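Local atomic coordinates of transcriptional regulator, MarR family (Neisseria meningitidis serogroup B, PDB entry 3G3Z), a protein that probably binds DNA as a MarR-family transcription factor and so regulates gene expression in Neisseria meningitidis. Residues N18-W23 / N32-L37. Numbering follows the deposited sequence.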
# COMPACT_ATOMS: atom_id res chain seq x y z
N ASN A 18 -4.06 0.69 2.48
CA ASN A 18 -5.49 0.76 2.16
C ASN A 18 -6.25 1.79 3.02
O ASN A 18 -7.05 2.60 2.51
CB ASN A 18 -6.11 -0.62 2.37
CG ASN A 18 -7.48 -0.75 1.78
OD1 ASN A 18 -7.66 -0.68 0.56
ND2 ASN A 18 -8.47 -0.95 2.63
N VAL A 19 -6.00 1.74 4.33
CA VAL A 19 -6.72 2.56 5.30
C VAL A 19 -6.32 4.02 5.16
O VAL A 19 -7.16 4.91 5.32
CB VAL A 19 -6.52 2.03 6.76
CG1 VAL A 19 -7.15 2.96 7.78
CG2 VAL A 19 -7.16 0.64 6.91
N PHE A 20 -5.04 4.26 4.86
CA PHE A 20 -4.56 5.59 4.51
C PHE A 20 -5.27 6.12 3.27
O PHE A 20 -5.69 7.29 3.25
CB PHE A 20 -3.04 5.56 4.30
CG PHE A 20 -2.42 6.92 4.14
CD1 PHE A 20 -2.38 7.80 5.21
CD2 PHE A 20 -1.88 7.32 2.92
CE1 PHE A 20 -1.82 9.06 5.07
CE2 PHE A 20 -1.30 8.58 2.77
CZ PHE A 20 -1.28 9.45 3.84
N ASP A 21 -5.41 5.28 2.24
CA ASP A 21 -6.14 5.65 1.04
C ASP A 21 -7.62 5.91 1.31
O ASP A 21 -8.22 6.77 0.69
CB ASP A 21 -6.00 4.56 -0.03
CG ASP A 21 -4.76 4.73 -0.87
OD1 ASP A 21 -4.48 3.84 -1.71
OD2 ASP A 21 -4.05 5.75 -0.70
N LYS A 22 -8.19 5.15 2.24
CA LYS A 22 -9.59 5.33 2.63
C LYS A 22 -9.78 6.69 3.30
O LYS A 22 -10.72 7.42 2.98
CB LYS A 22 -10.02 4.20 3.55
CG LYS A 22 -11.48 4.23 3.96
CD LYS A 22 -11.76 3.13 4.98
CE LYS A 22 -11.96 1.79 4.30
NZ LYS A 22 -12.00 0.69 5.30
N TRP A 23 -8.88 7.04 4.22
CA TRP A 23 -8.92 8.36 4.85
C TRP A 23 -8.84 9.47 3.80
O TRP A 23 -9.63 10.41 3.83
CB TRP A 23 -7.81 8.53 5.89
CG TRP A 23 -7.85 9.89 6.46
CD1 TRP A 23 -8.66 10.33 7.48
CD2 TRP A 23 -7.10 11.03 6.02
NE1 TRP A 23 -8.43 11.66 7.71
CE2 TRP A 23 -7.49 12.12 6.83
CE3 TRP A 23 -6.14 11.23 5.03
CZ2 TRP A 23 -6.94 13.39 6.66
CZ3 TRP A 23 -5.60 12.49 4.87
CH2 TRP A 23 -5.99 13.55 5.68
N ASN A 32 -3.23 10.25 -5.60
CA ASN A 32 -2.47 11.05 -6.56
C ASN A 32 -2.64 12.56 -6.34
O ASN A 32 -1.67 13.29 -6.37
CB ASN A 32 -2.85 10.66 -8.00
CG ASN A 32 -2.61 9.18 -8.29
OD1 ASN A 32 -3.19 8.61 -9.23
ND2 ASN A 32 -1.75 8.55 -7.50
N LEU A 33 -3.88 13.01 -6.13
CA LEU A 33 -4.16 14.43 -5.86
C LEU A 33 -3.59 14.87 -4.52
O LEU A 33 -3.04 15.98 -4.40
CB LEU A 33 -5.68 14.66 -5.85
CG LEU A 33 -6.34 14.82 -7.21
CD1 LEU A 33 -7.83 14.49 -7.11
CD2 LEU A 33 -6.11 16.25 -7.73
N PHE A 34 -3.76 14.02 -3.52
CA PHE A 34 -3.23 14.25 -2.18
C PHE A 34 -1.73 14.45 -2.21
O PHE A 34 -1.19 15.39 -1.60
CB PHE A 34 -3.59 13.09 -1.26
CG PHE A 34 -3.08 13.25 0.13
CD1 PHE A 34 -3.72 14.09 1.03
CD2 PHE A 34 -1.93 12.58 0.54
CE1 PHE A 34 -3.24 14.26 2.33
CE2 PHE A 34 -1.44 12.74 1.84
CZ PHE A 34 -2.10 13.58 2.72
N ALA A 35 -1.05 13.56 -2.95
CA ALA A 35 0.40 13.62 -3.07
C ALA A 35 0.87 15.02 -3.50
O ALA A 35 1.76 15.57 -2.87
CB ALA A 35 0.88 12.54 -4.07
N VAL A 36 0.25 15.59 -4.53
CA VAL A 36 0.59 16.95 -5.01
C VAL A 36 0.15 18.01 -4.00
O VAL A 36 0.97 18.77 -3.49
CB VAL A 36 -0.02 17.25 -6.42
CG1 VAL A 36 0.30 18.69 -6.89
CG2 VAL A 36 0.52 16.27 -7.43
N LEU A 37 -1.14 18.06 -3.72
CA LEU A 37 -1.74 19.10 -2.88
C LEU A 37 -1.15 19.17 -1.46
O LEU A 37 -0.81 20.25 -0.97
CB LEU A 37 -3.26 18.91 -2.81
CG LEU A 37 -4.03 19.01 -4.14
CD1 LEU A 37 -5.44 18.46 -3.99
CD2 LEU A 37 -4.06 20.45 -4.66
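Phe20 and Trp23 of helix 5-25 both reach across to one residue of helix 31-43, Phe34. No hydrogen bond joins the two segments, and the contact is made of ring atoms alone. The touching surface is small, 111 Å² with both sides summed, but all three residues are buried.

Phe20 comes first along the helix. Its CG lies anti to the backbone N (chi1 -171°), and this extends the ring so that its far end meets Phe34. The far end of the ring does the touching: CZ of Phe20 is 3.9 Å from CE2 of Phe34. The ring planes are nearly perpendicular, at 82°, and the centroids are 5.9 Å apart. Elsewhere Phe20 packs on Trp55 of helix 48-55 and on Leu6 of the second subunit.

Both helices belong to the MarR-type winged helix-turn-helix fold. Helix 5-25, with helices 93-117 and 119-142, forms the dimerisation part in this family. Helix 31-43 opens the DNA-binding part, so the three rings join the two.

One turn after Phe20, Trp23 uses the six-membered part of its indole. Its CZ3 lies 3.9 Å from CE1 of Phe34, which sits at the indole edge, in the ring plane. The Trp23 and Phe34 side chains cross at about a right angle. Trp23 also stacks on Phe109 and packs against Ile140 of the second subunit, while Phe34 stacks with Tyr38 and meets Leu102 of helix 93-117.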